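PDB 1Y9U: putative iron binding protein from Bordetella pertussis Tohama I, which binds ferric iron through tyrosine side chains and, as a periplasmic solute-binding protein, probably delivers it for uptake. Local coordinates for residues V134-G139 against R173-G178; K17-L22 against T268-A273. All coordinates share one frame; numbering follows the deposited sequence.

Contact 1 (V134-G139 against R173-G178)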
ATOM      1  N   VAL A 134      16.355 -16.434   1.577  1.00 10.26           N
ATOM      2  CA  VAL A 134      15.177 -15.559   1.450  1.00  9.46           C
ATOM      3  C   VAL A 134      14.282 -15.595   2.686  1.00  9.96           C
ATOM      4  O   VAL A 134      13.944 -16.648   3.182  1.00 11.23           O
ATOM      5  CB  VAL A 134      14.334 -15.967   0.208  1.00  9.39           C
ATOM      6  CG1 VAL A 134      13.127 -15.071   0.064  1.00  9.93           C
ATOM      7  CG2 VAL A 134      15.184 -15.939  -1.052  1.00  9.75           C
ATOM      8  N   CYS A 135      13.902 -14.410   3.162  1.00  9.85           N
ATOM      9  CA  CYS A 135      12.914 -14.268   4.226  1.00 10.20           C
ATOM     10  C   CYS A 135      11.652 -13.597   3.689  1.00  9.61           C
ATOM     11  O   CYS A 135      11.723 -12.679   2.862  1.00  9.81           O
ATOM     12  CB  CYS A 135      13.438 -13.418   5.379  1.00 10.89           C
ATOM     13  SG  CYS A 135      14.687 -14.175   6.436  1.00 13.58           S
ATOM     14  N   ILE A 136      10.509 -14.030   4.198  1.00  9.37           N
ATOM     15  CA  ILE A 136       9.214 -13.463   3.848  1.00  9.48           C
ATOM     16  C   ILE A 136       8.181 -13.840   4.894  1.00  9.70           C
ATOM     17  O   ILE A 136       8.319 -14.876   5.549  1.00 10.07           O
ATOM     18  CB  ILE A 136       8.789 -13.916   2.432  1.00 10.47           C
ATOM     19  CG1 ILE A 136       7.716 -12.999   1.860  1.00 10.84           C
ATOM     20  CG2 ILE A 136       8.328 -15.366   2.437  1.00 10.06           C
ATOM     21  CD1 ILE A 136       7.326 -13.316   0.416  1.00 11.42           C
ATOM     22  N   ARG A 137       7.163 -12.991   5.062  1.00  9.30           N
ATOM     23  CA  ARG A 137       6.029 -13.344   5.919  1.00  9.81           C
ATOM     24  C   ARG A 137       5.077 -14.309   5.201  1.00  9.88           C
ATOM     25  O   ARG A 137       5.251 -14.615   4.034  1.00  9.92           O
ATOM     26  CB  ARG A 137       5.295 -12.072   6.348  1.00  9.72           C
ATOM     27  CG  ARG A 137       4.373 -11.478   5.297  1.00 10.88           C
ATOM     28  CD  ARG A 137       3.791 -10.148   5.667  1.00 11.58           C
ATOM     29  NE  ARG A 137       3.083 -10.215   6.933  1.00 11.60           N
ATOM     30  CZ  ARG A 137       2.958  -9.180   7.762  1.00 13.09           C
ATOM     31  NH1 ARG A 137       3.482  -7.996   7.450  1.00 14.48           N
ATOM     32  NH2 ARG A 137       2.290  -9.332   8.893  1.00 15.14           N
ATOM     33  N   SER A 138       4.042 -14.757   5.902  1.00 10.77           N
ATOM     34  CA  SER A 138       3.050 -15.669   5.326  1.00 10.96           C
ATOM     35  C   SER A 138       2.629 -15.276   3.930  1.00 10.73           C
ATOM     36  O   SER A 138       2.301 -14.115   3.660  1.00 11.14           O
ATOM     37  CB  SER A 138       1.809 -15.694   6.214  1.00 11.54           C
ATOM     38  OG  SER A 138       0.743 -16.356   5.583  1.00 12.98           O
ATOM     39  N   GLY A 139       2.594 -16.252   3.031  1.00 10.86           N
ATOM     40  CA  GLY A 139       2.094 -16.027   1.696  1.00 10.73           C
ATOM     41  C   GLY A 139       0.634 -15.618   1.595  1.00 10.83           C
ATOM     42  O   GLY A 139       0.229 -15.079   0.579  1.00 10.39           O
ATOM     43  N   ARG A 173      13.546 -19.725   6.459  1.00 12.99           N
ATOM     44  CA  ARG A 173      12.732 -20.134   7.589  1.00 13.85           C
ATOM     45  C   ARG A 173      11.274 -20.030   7.124  1.00 14.24           C
ATOM     46  O   ARG A 173      10.997 -19.540   6.031  1.00 12.79           O
ATOM     47  CB  ARG A 173      13.043 -19.318   8.870  1.00 14.71           C
ATOM     48  CG  ARG A 173      13.340 -17.832   8.703  1.00 16.52           C
ATOM     49  CD  ARG A 173      12.134 -17.034   8.422  1.00 16.38           C
ATOM     50  NE  ARG A 173      12.296 -15.600   8.676  1.00 14.04           N
ATOM     51  CZ  ARG A 173      11.342 -14.721   8.412  1.00 13.41           C
ATOM     52  NH1 ARG A 173      10.196 -15.145   7.882  1.00 15.10           N
ATOM     53  NH2 ARG A 173      11.519 -13.434   8.670  1.00 13.00           N
ATOM     54  N   LYS A 174      10.343 -20.501   7.930  1.00 15.60           N
ATOM     55  CA  LYS A 174       8.971 -20.598   7.487  1.00 16.63           C
ATOM     56  C   LYS A 174       8.415 -19.187   7.259  1.00 15.32           C
ATOM     57  O   LYS A 174       8.832 -18.202   7.892  1.00 16.38           O
ATOM     58  CB  LYS A 174       8.147 -21.436   8.485  1.00 18.82           C
ATOM     59  CG  LYS A 174       6.770 -20.962   8.864  1.00 23.80           C
ATOM     60  CD  LYS A 174       6.628 -20.859  10.386  1.00 28.40           C
ATOM     61  CE  LYS A 174       5.190 -20.798  10.900  1.00 29.98           C
ATOM     62  NZ  LYS A 174       5.114 -20.163  12.253  1.00 32.85           N
ATOM     63  N   ALA A 175       7.503 -19.098   6.300  1.00 13.96           N
ATOM     64  CA  ALA A 175       6.827 -17.856   5.975  1.00 13.20           C
ATOM     65  C   ALA A 175       5.904 -17.496   7.129  1.00 13.86           C
ATOM     66  O   ALA A 175       4.802 -18.045   7.271  1.00 14.81           O
ATOM     67  CB  ALA A 175       6.075 -18.012   4.679  1.00 12.59           C
ATOM     68  N   ALA A 176       6.377 -16.562   7.947  1.00 13.29           N
ATOM     69  CA  ALA A 176       5.742 -16.219   9.213  1.00 13.88           C
ATOM     70  C   ALA A 176       6.301 -14.873   9.661  1.00 13.26           C
ATOM     71  O   ALA A 176       7.207 -14.339   9.038  1.00 12.96           O
ATOM     72  CB  ALA A 176       6.019 -17.311  10.266  1.00 14.79           C
ATOM     73  N   GLY A 177       5.796 -14.364  10.773  1.00 13.57           N
ATOM     74  CA  GLY A 177       6.249 -13.085  11.290  1.00 12.27           C
ATOM     75  C   GLY A 177       5.743 -11.906  10.492  1.00 12.09           C
ATOM     76  O   GLY A 177       4.760 -12.005   9.750  1.00 12.68           O
ATOM     77  N   GLY A 178       6.443 -10.780  10.622  1.00 11.22           N
ATOM     78  CA  GLY A 178       6.054  -9.568   9.926  1.00 11.07           C
ATOM     79  C   GLY A 178       7.110  -9.097   8.951  1.00  9.91           C
ATOM     80  O   GLY A 178       8.158  -9.702   8.764  1.00 10.24           O
TER
HETATM   81  O   HOH W   1      10.532 -16.859   5.270  1.00 13.77           O
HETATM   82  O   HOH W   2       3.332 -14.079   8.682  1.00 16.55           O
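Arg173 turns its CG between its own backbone N and C (chi1 38°) and bends again at chi2, which lays its guanidinium over the side chain of Cys135; Cys135 SG stands beside the backbone N (chi1 -73°), 3.6 Å from Arg173 NE. In this periplasmic binding protein fold, the contact joins the short strand 134-135 to the loop between helices 157-170 and 179-187. Cys135 CB sits 3.7 Å above the guanidinium plane of Arg173; the sulfur is in a disulfide with Cys191, and the arginine forms a salt bridge with Asp185. Beyond the strand, the backbones meet through CA-H...O contacts: Ala175 CA reaches Ile136 O at 3.4 Å, and Arg137 CA reaches Ala176 O at 3.5 Å. One water bridges Ile136 N, from which it accepts, and Arg173 O. Another accepts from Ser138 N and donates to Gly177 O, while Ser138 OG is hydrogen-bonded to Asp322. Arg137 also touches Tyr143, which binds iron in another structure of this protein, and places its guanidinium flat against the glycine pair: Gly178 CA lies 3.7 Å over the centre of one face, and Gly177 O is 3.4 Å from Arg137 CB.

Contact 2 (K17-L22 against T268-A273)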
ATOM      1  N   LYS A  17      -4.233   9.681  13.926  1.00 29.69           N
ATOM      2  CA  LYS A  17      -2.998  10.432  14.146  1.00 29.81           C
ATOM      3  C   LYS A  17      -2.101  10.547  12.904  1.00 28.52           C
ATOM      4  O   LYS A  17      -1.316  11.478  12.807  1.00 28.81           O
ATOM      5  CB  LYS A  17      -2.221   9.893  15.349  1.00 30.67           C
ATOM      6  CG  LYS A  17      -2.849  10.237  16.716  1.00 32.49           C
ATOM      7  CD  LYS A  17      -3.395  11.686  16.841  1.00 34.73           C
ATOM      8  CE  LYS A  17      -4.913  11.732  16.631  1.00 35.81           C
ATOM      9  NZ  LYS A  17      -5.486  13.098  16.708  1.00 37.17           N
ATOM     10  N   LEU A  18      -2.253   9.640  11.942  1.00 27.43           N
ATOM     11  CA  LEU A  18      -1.602   9.768  10.630  1.00 26.66           C
ATOM     12  C   LEU A  18      -2.111  10.975   9.833  1.00 25.62           C
ATOM     13  O   LEU A  18      -1.433  11.464   8.923  1.00 25.04           O
ATOM     14  CB  LEU A  18      -1.851   8.508   9.785  1.00 26.96           C
ATOM     15  CG  LEU A  18      -1.257   7.185  10.286  1.00 27.87           C
ATOM     16  CD1 LEU A  18      -1.783   6.047   9.430  1.00 28.48           C
ATOM     17  CD2 LEU A  18       0.275   7.214  10.289  1.00 29.15           C
ATOM     18  N   ILE A  19      -3.306  11.445  10.166  1.00 23.87           N
ATOM     19  CA  ILE A  19      -3.978  12.455   9.354  1.00 23.01           C
ATOM     20  C   ILE A  19      -4.471  13.684  10.118  1.00 21.66           C
ATOM     21  O   ILE A  19      -4.910  14.623   9.491  1.00 20.23           O
ATOM     22  CB  ILE A  19      -5.164  11.828   8.599  1.00 23.41           C
ATOM     23  CG1 ILE A  19      -6.149  11.169   9.574  1.00 24.59           C
ATOM     24  CG2 ILE A  19      -4.641  10.834   7.556  1.00 23.98           C
ATOM     25  CD1 ILE A  19      -7.343  10.521   8.905  1.00 25.70           C
ATOM     26  N   GLN A  20      -4.415  13.713  11.449  1.00 21.14           N
ATOM     27  CA  GLN A  20      -5.082  14.818  12.150  1.00 20.62           C
ATOM     28  C   GLN A  20      -4.476  16.183  11.833  1.00 19.90           C
ATOM     29  O   GLN A  20      -5.214  17.128  11.611  1.00 18.65           O
ATOM     30  CB  GLN A  20      -5.173  14.579  13.669  1.00 21.20           C
ATOM     31  CG  GLN A  20      -6.249  15.453  14.374  1.00 22.42           C
ATOM     32  CD  GLN A  20      -7.656  15.243  13.825  1.00 24.37           C
ATOM     33  OE1 GLN A  20      -8.126  14.111  13.740  1.00 28.21           O
ATOM     34  NE2 GLN A  20      -8.316  16.330  13.424  1.00 24.28           N
ATOM     35  N   PRO A  21      -3.155  16.321  11.819  1.00 19.76           N
ATOM     36  CA  PRO A  21      -2.566  17.611  11.458  1.00 19.65           C
ATOM     37  C   PRO A  21      -3.030  18.136  10.093  1.00 19.03           C
ATOM     38  O   PRO A  21      -3.399  19.304  10.000  1.00 19.44           O
ATOM     39  CB  PRO A  21      -1.065  17.328  11.496  1.00 20.19           C
ATOM     40  CG  PRO A  21      -0.944  16.228  12.525  1.00 20.75           C
ATOM     41  CD  PRO A  21      -2.117  15.343  12.227  1.00 20.20           C
ATOM     42  N   LEU A  22      -3.062  17.300   9.065  1.00 18.38           N
ATOM     43  CA  LEU A  22      -3.495  17.786   7.760  1.00 17.90           C
ATOM     44  C   LEU A  22      -5.012  18.061   7.727  1.00 17.39           C
ATOM     45  O   LEU A  22      -5.448  18.977   7.050  1.00 17.04           O
ATOM     46  CB  LEU A  22      -3.012  16.864   6.627  1.00 18.30           C
ATOM     47  CG  LEU A  22      -3.571  15.450   6.510  1.00 18.47           C
ATOM     48  CD1 LEU A  22      -4.871  15.400   5.759  1.00 19.10           C
ATOM     49  CD2 LEU A  22      -2.546  14.555   5.803  1.00 17.84           C
ATOM     50  N   THR A 268       2.185  15.978   0.969  1.00 11.02           N
ATOM     51  CA  THR A 268       3.480  16.011   1.629  1.00 12.07           C
ATOM     52  C   THR A 268       3.355  15.432   3.041  1.00 12.70           C
ATOM     53  O   THR A 268       4.110  14.516   3.406  1.00 14.86           O
ATOM     54  CB  THR A 268       4.031  17.459   1.654  1.00 12.24           C
ATOM     55  OG1 THR A 268       4.074  17.995   0.318  1.00 13.43           O
ATOM     56  CG2 THR A 268       5.454  17.488   2.171  1.00 14.02           C
ATOM     57  N   LEU A 269       2.378  15.915   3.785  1.00 12.86           N
ATOM     58  CA  LEU A 269       2.136  15.444   5.161  1.00 13.63           C
ATOM     59  C   LEU A 269       1.581  14.013   5.187  1.00 13.46           C
ATOM     60  O   LEU A 269       1.970  13.214   6.040  1.00 13.94           O
ATOM     61  CB  LEU A 269       1.165  16.384   5.892  1.00 14.30           C
ATOM     62  CG  LEU A 269       1.624  17.829   6.092  1.00 17.77           C
ATOM     63  CD1 LEU A 269       0.468  18.697   6.618  1.00 19.24           C
ATOM     64  CD2 LEU A 269       2.829  17.885   7.020  1.00 21.19           C
ATOM     65  N   TYR A 270       0.675  13.710   4.271  1.00 12.42           N
ATOM     66  CA  TYR A 270      -0.055  12.442   4.200  1.00 12.61           C
ATOM     67  C   TYR A 270       0.909  11.272   4.033  1.00 14.06           C
ATOM     68  O   TYR A 270       0.810  10.260   4.739  1.00 14.83           O
ATOM     69  CB  TYR A 270      -1.099  12.467   3.057  1.00 13.60           C
ATOM     70  CG  TYR A 270      -1.993  11.246   3.007  1.00 14.04           C
ATOM     71  CD1 TYR A 270      -3.256  11.260   3.585  1.00 16.96           C
ATOM     72  CD2 TYR A 270      -1.594  10.088   2.355  1.00 11.27           C
ATOM     73  CE1 TYR A 270      -4.069  10.150   3.560  1.00 18.41           C
ATOM     74  CE2 TYR A 270      -2.398   8.966   2.344  1.00 12.67           C
ATOM     75  CZ  TYR A 270      -3.630   8.995   2.943  1.00 16.33           C
ATOM     76  OH  TYR A 270      -4.462   7.891   2.928  1.00 17.84           O
ATOM     77  N   ALA A 271       1.836  11.418   3.101  1.00 13.95           N
ATOM     78  CA  ALA A 271       2.775  10.342   2.786  1.00 14.75           C
ATOM     79  C   ALA A 271       3.826  10.246   3.854  1.00 16.03           C
ATOM     80  O   ALA A 271       4.165   9.138   4.274  1.00 15.96           O
ATOM     81  CB  ALA A 271       3.411  10.550   1.417  1.00 14.61           C
ATOM     82  N   GLN A 272       4.332  11.378   4.336  1.00 17.20           N
ATOM     83  CA  GLN A 272       5.352  11.382   5.390  1.00 18.94           C
ATOM     84  C   GLN A 272       4.859  10.646   6.642  1.00 18.25           C
ATOM     85  O   GLN A 272       5.645   9.949   7.300  1.00 18.39           O
ATOM     86  CB  GLN A 272       5.795  12.816   5.724  1.00 19.46           C
ATOM     87  CG  GLN A 272       6.856  12.976   6.858  1.00 23.21           C
ATOM     88  CD  GLN A 272       8.318  12.912   6.369  1.00 26.87           C
ATOM     89  OE1 GLN A 272       9.214  12.469   7.111  1.00 29.34           O
ATOM     90  NE2 GLN A 272       8.565  13.382   5.148  1.00 28.43           N
ATOM     91  N   ALA A 273       3.561  10.730   6.947  1.00 18.03           N
ATOM     92  CA  ALA A 273       3.046  10.198   8.197  1.00 17.59           C
ATOM     93  C   ALA A 273       3.333   8.711   8.386  1.00 16.53           C
ATOM     94  O   ALA A 273       3.654   8.330   9.503  1.00 17.20           O
ATOM     95  CB  ALA A 273       1.567  10.457   8.332  1.00 18.26           C
TER
HETATM   96  O   HOH W   3      -1.484   9.897   6.359  1.00 21.35           O
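Leu22 and Tyr270 make the closest approach of one side chain to another between the start of helix 20-30 and helix 264-273, two helices far apart in sequence that meet in the periplasmic binding protein fold. The apolar contacts come first. Leu22 CG lies between the backbone N and carbonyl carbon (chi1 67°), and from there CD2 reaches the backbone of the other helix, 3.6 Å from Tyr270 CA. The same methyl is 3.7 Å from Tyr270 CB and meets the ring at its edge, near the ring plane. On the exposed side, Leu269 CD1 comes up to Leu22 CB at 3.9 Å, so Leu22 is touched by two successive residues of the helix. Ile19, at the N-cap position, lies alongside Tyr270 with both side chains pointing the same way; its CG2 approaches Tyr270 CE1 at 4.1 Å. Both side chains also rest on Met60 of strand 58-62, which places this part of the contact over the sheet, and the tyrosine hydroxyl is hydrogen-bonded to Ser240. Leu18 adds a last apolar pair, its CD2 4.0 Å from Ala273 CB, and also touches Asn274.

The polar part of the contact is carried by a water. It donates to Leu18 O at 3.0 Å and to Tyr270 O at 2.8 Å, linking the loop before one helix to a carbonyl of the other. This water also sits above one face of the Tyr270 ring, displaced toward the rim.

The third kind sets side chain against backbone. Leu18 CD2 comes close to the carbonyl group of Ala273. In the other direction the alanine methyl points at the loop, with Ala273 CB 3.2 Å from Leu18 O.

Contacts 1 and 2 are separate, their centres 30 Å apart and their nearest atoms about 15 Å apart. Along the chain, contact 1 is nested inside the loop that contact 2 closes: 17-22 comes first, then 134-139 and 173-178, and finally 268-273. The chain thus returns to its first lobe after building the second, as in other periplasmic binding proteins. Long strands such as 100-112, against which Tyr270 of contact 2 packs, connect the two lobes. Arg137 of contact 1 is close to Tyr143 and Tyr200, which bind iron in another structure of this protein, so the site probably lies near the cleft on that lobe; Leu18 of contact 2 is about 9 Å from Tyr199, side chain to side chain.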